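Local coordinates for protein-L-isoaspartate O-methyltransferase beta-aspartate methyltransferase (Plasmodium falciparum, PDB 2PBF), which probably methylates isoaspartyl residues in damaged proteins, using S-adenosylmethionine as methyl donor, as the first step of their repair, at residues 69-74 with 95-100; 123-128 with 142-147. All blocks are in the same frame, centred on the assembly; numbering follows the deposited sequence.

Contact 1. Residues 69-74 with 95-100; sequences LSLKRL and TVCMAI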
ATOM      1  N   LEU A  69       0.380  -5.434   8.830  1.00 33.54           N
ATOM      2  CA  LEU A  69       0.422  -6.785   8.306  1.00 34.74           C
ATOM      3  C   LEU A  69       0.861  -6.805   6.836  1.00 35.40           C
ATOM      4  O   LEU A  69       1.702  -7.613   6.447  1.00 35.79           O
ATOM      5  CB  LEU A  69      -0.935  -7.473   8.493  1.00 34.86           C
ATOM      6  CG  LEU A  69      -1.287  -8.618   7.525  1.00 36.00           C
ATOM      7  CD1 LEU A  69      -0.596  -9.954   7.877  1.00 36.21           C
ATOM      8  CD2 LEU A  69      -2.767  -8.793   7.507  1.00 38.36           C
ATOM      9  N   SER A  70       0.316  -5.900   6.030  1.00 35.84           N
ATOM     10  CA  SER A  70       0.688  -5.830   4.627  1.00 36.14           C
ATOM     11  C   SER A  70       2.150  -5.419   4.463  1.00 35.83           C
ATOM     12  O   SER A  70       2.869  -5.943   3.602  1.00 36.15           O
ATOM     13  CB  SER A  70      -0.243  -4.869   3.883  1.00 36.27           C
ATOM     14  OG  SER A  70      -1.510  -5.465   3.705  1.00 38.67           O
ATOM     15  N   LEU A  71       2.581  -4.476   5.295  1.00 35.21           N
ATOM     16  CA  LEU A  71       3.928  -3.977   5.243  1.00 35.06           C
ATOM     17  C   LEU A  71       4.903  -5.084   5.638  1.00 34.98           C
ATOM     18  O   LEU A  71       5.984  -5.186   5.065  1.00 34.99           O
ATOM     19  CB  LEU A  71       4.073  -2.772   6.165  1.00 35.21           C
ATOM     20  CG  LEU A  71       5.088  -1.655   5.922  1.00 35.79           C
ATOM     21  CD1 LEU A  71       4.983  -1.044   4.511  1.00 34.55           C
ATOM     22  CD2 LEU A  71       4.912  -0.556   6.982  1.00 35.01           C
ATOM     23  N   LYS A  72       4.509  -5.894   6.618  1.00 34.39           N
ATOM     24  CA  LYS A  72       5.286  -7.066   7.041  1.00 34.67           C
ATOM     25  C   LYS A  72       5.505  -8.028   5.881  1.00 33.31           C
ATOM     26  O   LYS A  72       6.621  -8.446   5.642  1.00 32.88           O
ATOM     27  CB  LYS A  72       4.584  -7.776   8.194  1.00 35.60           C
ATOM     28  CG  LYS A  72       5.126  -9.167   8.570  1.00 37.96           C
ATOM     29  CD  LYS A  72       4.043  -9.982   9.293  1.00 39.82           C
ATOM     30  CE  LYS A  72       4.601 -11.301   9.908  1.00 41.39           C
ATOM     31  NZ  LYS A  72       5.039 -12.312   8.863  1.00 44.84           N
ATOM     32  N   ARG A  73       4.444  -8.329   5.134  1.00 33.10           N
ATOM     33  CA  ARG A  73       4.521  -9.306   4.052  1.00 32.97           C
ATOM     34  C   ARG A  73       5.429  -8.819   2.938  1.00 33.17           C
ATOM     35  O   ARG A  73       6.023  -9.618   2.199  1.00 32.72           O
ATOM     36  CB  ARG A  73       3.144  -9.626   3.473  1.00 33.51           C
ATOM     37  CG  ARG A  73       2.076 -10.087   4.454  1.00 34.53           C
ATOM     38  CD  ARG A  73       2.529 -11.234   5.337  1.00 36.91           C
ATOM     39  NE  ARG A  73       2.884 -12.416   4.571  1.00 37.07           N
ATOM     40  CZ  ARG A  73       2.849 -13.664   5.044  1.00 38.06           C
ATOM     41  NH1 ARG A  73       2.439 -13.911   6.280  1.00 37.35           N
ATOM     42  NH2 ARG A  73       3.215 -14.667   4.263  1.00 37.30           N
ATOM     43  N   LEU A  74       5.505  -7.499   2.796  1.00 32.45           N
ATOM     44  CA  LEU A  74       6.265  -6.890   1.712  1.00 32.39           C
ATOM     45  C   LEU A  74       7.645  -6.410   2.161  1.00 32.22           C
ATOM     46  O   LEU A  74       8.407  -5.894   1.361  1.00 32.13           O
ATOM     47  CB  LEU A  74       5.461  -5.725   1.102  1.00 32.24           C
ATOM     48  CG  LEU A  74       4.230  -6.090   0.272  1.00 31.40           C
ATOM     49  CD1 LEU A  74       3.410  -4.877  -0.047  1.00 29.50           C
ATOM     50  CD2 LEU A  74       4.598  -6.852  -0.988  1.00 31.48           C
ATOM     51  N   THR A  95       1.645   4.203   0.848  1.00 25.06           N
ATOM     52  CA  THR A  95       2.540   4.662  -0.209  1.00 25.28           C
ATOM     53  C   THR A  95       3.774   5.376   0.340  1.00 25.64           C
ATOM     54  O   THR A  95       4.888   5.102  -0.090  1.00 26.49           O
ATOM     55  CB  THR A  95       1.812   5.598  -1.232  1.00 25.19           C
ATOM     56  OG1 THR A  95       0.435   5.245  -1.298  1.00 24.19           O
ATOM     57  CG2 THR A  95       2.417   5.427  -2.596  1.00 22.39           C
ATOM     58  N   VAL A  96       3.560   6.279   1.285  1.00 25.68           N
ATOM     59  CA  VAL A  96       4.643   6.937   2.024  1.00 25.69           C
ATOM     60  C   VAL A  96       5.502   5.928   2.809  1.00 26.57           C
ATOM     61  O   VAL A  96       6.730   6.019   2.812  1.00 26.12           O
ATOM     62  CB  VAL A  96       4.074   8.064   2.921  1.00 25.87           C
ATOM     63  CG1 VAL A  96       5.170   8.741   3.737  1.00 24.14           C
ATOM     64  CG2 VAL A  96       3.363   9.091   2.051  1.00 24.39           C
ATOM     65  N   CYS A  97       4.866   4.958   3.451  1.00 26.90           N
ATOM     66  CA  CYS A  97       5.603   3.877   4.094  1.00 27.54           C
ATOM     67  C   CYS A  97       6.547   3.216   3.073  1.00 27.97           C
ATOM     68  O   CYS A  97       7.723   3.013   3.357  1.00 28.02           O
ATOM     69  CB  CYS A  97       4.642   2.858   4.763  1.00 27.41           C
ATOM     70  SG  CYS A  97       3.972   3.362   6.391  1.00 27.26           S
ATOM     71  N   MET A  98       6.055   2.923   1.874  1.00 27.59           N
ATOM     72  CA  MET A  98       6.924   2.363   0.840  1.00 28.93           C
ATOM     73  C   MET A  98       8.068   3.298   0.419  1.00 28.64           C
ATOM     74  O   MET A  98       9.202   2.847   0.271  1.00 28.02           O
ATOM     75  CB  MET A  98       6.129   1.966  -0.400  1.00 29.15           C
ATOM     76  CG  MET A  98       5.167   0.806  -0.238  1.00 29.45           C
ATOM     77  SD  MET A  98       4.213   0.700  -1.779  1.00 32.41           S
ATOM     78  CE  MET A  98       3.364  -0.821  -1.457  1.00 31.22           C
ATOM     79  N   ALA A  99       7.762   4.587   0.210  1.00 28.51           N
ATOM     80  CA  ALA A  99       8.775   5.609  -0.101  1.00 28.80           C
ATOM     81  C   ALA A  99       9.888   5.673   0.947  1.00 29.14           C
ATOM     82  O   ALA A  99      11.056   5.898   0.612  1.00 29.59           O
ATOM     83  CB  ALA A  99       8.112   6.996  -0.231  1.00 28.62           C
ATOM     84  N   ILE A 100       9.499   5.522   2.211  1.00 29.13           N
ATOM     85  CA  ILE A 100      10.422   5.581   3.334  1.00 29.74           C
ATOM     86  C   ILE A 100      11.328   4.372   3.380  1.00 30.20           C
ATOM     87  O   ILE A 100      12.543   4.516   3.463  1.00 30.57           O
ATOM     88  CB  ILE A 100       9.689   5.757   4.695  1.00 30.12           C
ATOM     89  CG1 ILE A 100       9.271   7.205   4.871  1.00 29.63           C
ATOM     90  CG2 ILE A 100      10.591   5.313   5.892  1.00 30.33           C
ATOM     91  CD1 ILE A 100      10.374   8.197   4.578  1.00 28.45           C
TER
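L71 and C97 make the closer of two apolar touches between helices 64-74 and 93-101. Both methyls of L71 come up against the base of the cysteine side chain: CD1 lies 3.9 Å from C97 CB, while CD2, beside the same carbon, also reaches C97 SG at 4.1 Å. The first torsion of L71 carries CG away from the backbone nitrogen (chi1 -152°) and the methyls across the gap. One turn further on, L74 CD1 meets M98 CE at 4.3 Å, a looser, methyl-to-methyl touch. M98 leaves its helix pointing neither toward nor away from the other one, but its thioether chain is almost straight beyond CB (chi2 173°, chi3 172°) and delivers its terminal methyl to the leucine. With the CA atoms of L71 and C97 still 8.1 Å apart, leucine methyls and a methionine methyl bridge the gap, meeting the cysteine at its CB, and no hydrogen bond crosses.

Both helices belong to the Rossmann-like fold of class I methyltransferases: helix 64-74 precedes strand 83-87, and helix 93-101 follows that strand through a glycine-rich turn, the segment that in this family borders the cofactor. The side chain of M98 lies about 8 Å from the bound S-adenosylhomocysteine.

The surroundings differ for the two touches. H167 of strand 163-168 packs against both L74 and M98, so this pair sits against the sheet, whereas helix 28-35 covers the other pair, through M34 on L71 and T33 on C97. Further out, each helix has a polar tie to a strand: R73 NE forms a salt bridge with E203 OE1, and T95 OG1 is hydrogen-bonded to D86 OD2.

Contact 2. Residues 123-128 with 142-147; sequences NFSLEN and FKIIHK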
ATOM      1  N   ASN A 123      -6.384  13.878  -4.269  1.00 34.67           N
ATOM      2  CA  ASN A 123      -6.109  15.161  -3.647  1.00 34.92           C
ATOM      3  C   ASN A 123      -5.972  15.106  -2.136  1.00 34.50           C
ATOM      4  O   ASN A 123      -5.212  15.877  -1.565  1.00 34.43           O
ATOM      5  CB  ASN A 123      -7.121  16.236  -4.074  1.00 35.54           C
ATOM      6  CG  ASN A 123      -7.294  16.310  -5.584  1.00 36.91           C
ATOM      7  OD1 ASN A 123      -6.320  16.440  -6.332  1.00 38.02           O
ATOM      8  ND2 ASN A 123      -8.539  16.202  -6.041  1.00 37.65           N
ATOM      9  N   PHE A 124      -6.726  14.219  -1.483  1.00 34.42           N
ATOM     10  CA  PHE A 124      -6.627  14.020  -0.031  1.00 33.44           C
ATOM     11  C   PHE A 124      -5.233  13.528   0.357  1.00 32.96           C
ATOM     12  O   PHE A 124      -4.607  14.051   1.298  1.00 31.93           O
ATOM     13  CB  PHE A 124      -7.719  13.027   0.449  1.00 33.61           C
ATOM     14  CG  PHE A 124      -7.613  12.644   1.910  1.00 34.12           C
ATOM     15  CD1 PHE A 124      -7.969  13.544   2.910  1.00 34.17           C
ATOM     16  CD2 PHE A 124      -7.182  11.373   2.281  1.00 31.99           C
ATOM     17  CE1 PHE A 124      -7.885  13.184   4.263  1.00 33.80           C
ATOM     18  CE2 PHE A 124      -7.088  11.007   3.627  1.00 32.81           C
ATOM     19  CZ  PHE A 124      -7.441  11.915   4.618  1.00 32.91           C
ATOM     20  N   SER A 125      -4.763  12.504  -0.355  1.00 33.12           N
ATOM     21  CA  SER A 125      -3.435  11.926  -0.089  1.00 32.97           C
ATOM     22  C   SER A 125      -2.327  12.945  -0.372  1.00 32.60           C
ATOM     23  O   SER A 125      -1.390  13.052   0.403  1.00 31.05           O
ATOM     24  CB  SER A 125      -3.206  10.649  -0.902  1.00 32.56           C
ATOM     25  OG  SER A 125      -3.099  10.900  -2.289  1.00 32.38           O
ATOM     26  N   LEU A 126      -2.476  13.720  -1.457  1.00 32.25           N
ATOM     27  CA  LEU A 126      -1.438  14.706  -1.824  1.00 32.58           C
ATOM     28  C   LEU A 126      -1.335  15.826  -0.786  1.00 32.42           C
ATOM     29  O   LEU A 126      -0.246  16.340  -0.528  1.00 32.02           O
ATOM     30  CB  LEU A 126      -1.627  15.251  -3.255  1.00 32.81           C
ATOM     31  CG  LEU A 126      -1.657  14.261  -4.430  1.00 32.35           C
ATOM     32  CD1 LEU A 126      -2.192  14.908  -5.681  1.00 32.73           C
ATOM     33  CD2 LEU A 126      -0.308  13.646  -4.711  1.00 31.83           C
ATOM     34  N   GLU A 127      -2.459  16.149  -0.148  1.00 32.99           N
ATOM     35  CA  GLU A 127      -2.480  17.147   0.923  1.00 33.92           C
ATOM     36  C   GLU A 127      -1.825  16.625   2.205  1.00 33.27           C
ATOM     37  O   GLU A 127      -1.150  17.351   2.896  1.00 33.07           O
ATOM     38  CB  GLU A 127      -3.918  17.594   1.210  1.00 34.71           C
ATOM     39  CG  GLU A 127      -4.282  18.923   0.582  1.00 40.23           C
ATOM     40  CD  GLU A 127      -3.547  20.107   1.233  1.00 44.35           C
ATOM     41  OE1 GLU A 127      -2.524  20.563   0.673  1.00 46.22           O
ATOM     42  OE2 GLU A 127      -3.988  20.573   2.312  1.00 48.06           O
ATOM     43  N   ASN A 128      -2.077  15.353   2.508  1.00 33.36           N
ATOM     44  CA  ASN A 128      -1.482  14.646   3.630  1.00 32.58           C
ATOM     45  C   ASN A 128       0.020  14.641   3.495  1.00 32.76           C
ATOM     46  O   ASN A 128       0.733  14.863   4.464  1.00 33.70           O
ATOM     47  CB  ASN A 128      -1.985  13.194   3.642  1.00 32.82           C
ATOM     48  CG  ASN A 128      -3.445  13.060   4.065  1.00 31.35           C
ATOM     49  OD1 ASN A 128      -4.075  14.000   4.566  1.00 34.06           O
ATOM     50  ND2 ASN A 128      -3.983  11.874   3.876  1.00 31.13           N
ATOM     51  N   PHE A 142       8.625   9.274  -6.963  1.00 29.92           N
ATOM     52  CA  PHE A 142       7.460   9.054  -6.121  1.00 29.52           C
ATOM     53  C   PHE A 142       6.295   9.779  -6.771  1.00 30.39           C
ATOM     54  O   PHE A 142       6.430  10.943  -7.160  1.00 30.30           O
ATOM     55  CB  PHE A 142       7.697   9.549  -4.676  1.00 29.36           C
ATOM     56  CG  PHE A 142       6.473   9.423  -3.788  1.00 28.92           C
ATOM     57  CD1 PHE A 142       6.266   8.266  -3.049  1.00 24.19           C
ATOM     58  CD2 PHE A 142       5.489  10.423  -3.759  1.00 25.57           C
ATOM     59  CE1 PHE A 142       5.099   8.096  -2.257  1.00 25.04           C
ATOM     60  CE2 PHE A 142       4.316  10.262  -2.964  1.00 25.76           C
ATOM     61  CZ  PHE A 142       4.146   9.109  -2.191  1.00 24.51           C
ATOM     62  N   LYS A 143       5.165   9.090  -6.948  1.00 30.58           N
ATOM     63  CA  LYS A 143       3.972   9.749  -7.484  1.00 31.69           C
ATOM     64  C   LYS A 143       2.686   9.115  -6.970  1.00 31.33           C
ATOM     65  O   LYS A 143       2.645   7.910  -6.721  1.00 30.63           O
ATOM     66  CB  LYS A 143       3.927   9.658  -9.012  1.00 32.28           C
ATOM     67  CG  LYS A 143       4.991  10.427  -9.742  1.00 35.73           C
ATOM     68  CD  LYS A 143       5.299   9.793 -11.096  1.00 41.80           C
ATOM     69  CE  LYS A 143       6.794   9.970 -11.412  1.00 43.98           C
ATOM     70  NZ  LYS A 143       7.049  10.476 -12.787  1.00 47.28           N
ATOM     71  N   ILE A 144       1.645   9.939  -6.854  1.00 30.97           N
ATOM     72  CA  ILE A 144       0.270   9.475  -6.666  1.00 30.93           C
ATOM     73  C   ILE A 144      -0.522   9.897  -7.888  1.00 31.13           C
ATOM     74  O   ILE A 144      -0.648  11.085  -8.164  1.00 30.91           O
ATOM     75  CB  ILE A 144      -0.417  10.110  -5.428  1.00 31.24           C
ATOM     76  CG1 ILE A 144       0.417   9.938  -4.154  1.00 31.85           C
ATOM     77  CG2 ILE A 144      -1.861   9.561  -5.281  1.00 30.17           C
ATOM     78  CD1 ILE A 144       0.535   8.493  -3.630  1.00 33.46           C
ATOM     79  N   ILE A 145      -1.033   8.902  -8.603  1.00 31.69           N
ATOM     80  CA  ILE A 145      -1.755   9.057  -9.863  1.00 32.98           C
ATOM     81  C   ILE A 145      -3.256   8.800  -9.669  1.00 33.11           C
ATOM     82  O   ILE A 145      -3.640   7.860  -8.980  1.00 32.80           O
ATOM     83  CB  ILE A 145      -1.211   8.030 -10.934  1.00 32.71           C
ATOM     84  CG1 ILE A 145       0.319   8.087 -11.046  1.00 34.85           C
ATOM     85  CG2 ILE A 145      -1.818   8.246 -12.284  1.00 33.05           C
ATOM     86  CD1 ILE A 145       0.909   9.483 -11.132  1.00 36.06           C
ATOM     87  N   HIS A 146      -4.090   9.637 -10.283  1.00 34.42           N
ATOM     88  CA  HIS A 146      -5.524   9.353 -10.433  1.00 35.64           C
ATOM     89  C   HIS A 146      -5.764   8.321 -11.534  1.00 36.24           C
ATOM     90  O   HIS A 146      -5.712   8.639 -12.717  1.00 36.90           O
ATOM     91  CB  HIS A 146      -6.290  10.640 -10.715  1.00 36.57           C
ATOM     92  CG  HIS A 146      -7.770  10.453 -10.842  1.00 37.41           C
ATOM     93  ND1 HIS A 146      -8.566  11.321 -11.550  1.00 38.83           N
ATOM     94  CD2 HIS A 146      -8.592   9.489 -10.367  1.00 39.39           C
ATOM     95  CE1 HIS A 146      -9.820  10.909 -11.497  1.00 40.79           C
ATOM     96  NE2 HIS A 146      -9.862   9.797 -10.787  1.00 39.95           N
ATOM     97  N   LYS A 147      -6.032   7.082 -11.140  1.00 37.23           N
ATOM     98  CA  LYS A 147      -6.113   5.974 -12.084  1.00 37.86           C
ATOM     99  C   LYS A 147      -6.805   4.754 -11.499  1.00 38.37           C
ATOM    100  O   LYS A 147      -6.544   4.351 -10.371  1.00 38.23           O
ATOM    101  CB  LYS A 147      -4.701   5.565 -12.538  1.00 38.28           C
ATOM    102  CG  LYS A 147      -4.646   4.467 -13.611  1.00 39.74           C
ATOM    103  CD  LYS A 147      -4.435   5.113 -14.970  1.00 42.51           C
ATOM    104  CE  LYS A 147      -5.160   4.390 -16.079  1.00 44.39           C
ATOM    105  NZ  LYS A 147      -4.749   4.983 -17.391  1.00 43.85           N
TER
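L126 and I144 mark the closest approach of the two backbones, with their CA atoms 7.3 Å apart where helix 119-132 lies over strand 142-146. These are the last two elements of a beta-alpha-beta unit in the Rossmann-like sheet: strand 111-116 leads into the helix, and the chain returns as strand 142-146, parallel to the first and outermost in the sheet. K143 and I145 share backbone hydrogen bonds with V112, G114 and E116 of that neighbouring strand.

Within the two segments, I144 is the strand residue that meets the helix, and two consecutive helix residues, S125 and L126, receive it. The side chains of L126 and I144 pass alongside one another, pointing opposite ways, so a methyl of the leucine reaches the base of the isoleucine: L126 CD2 is 3.6 Å from I144 CB and 3.8 Å from I144 CG1. The other branch of the isoleucine, CG2, is set opposite its own backbone nitrogen and goes to the serine.

I129, a turn further along the helix, also packs on I144, and L137 in the connecting loop touches L126. Just past the strand's end, K147 touches S-adenosylhomocysteine and forms a salt bridge through NZ to E156 OE2.

The serine hydroxyl is engaged within its own helix. At chi1 68° S125 OG sits between its backbone nitrogen and carbonyl carbon, where it is hydrogen-bonded to V122 O and weakly to L121 O. The buried hydroxyl thus has a polar partner, while across the contact its neighbour is a methyl: I144 CG2 lies 3.5 Å from S125 OG, a van der Waals touch with no hydrogen bond in it.

How the contacts relate
Contact 1 lies about 6 Å from the centre of the chain, and all four of its touching residues are buried; contact 2 lies about 13 Å out, on the outermost strand 142-146, and its L126 is partly exposed. Contact 1 joins two helices flanking strand 83-87 in sequence; contact 2 joins a helix to the strand that follows it. Contact 1 is wholly apolar, with cysteine and methionine among its partners; contact 2 pairs leucine with isoleucine but adds a serine hydroxyl. They share no element, yet they touch: A99 CB is 3.6 Å from F142 CD1, and T95 CG2 is 3.7 Å from I144 CD1. Helix 93-101 therefore packs against helix 64-74 and also against strand 142-146.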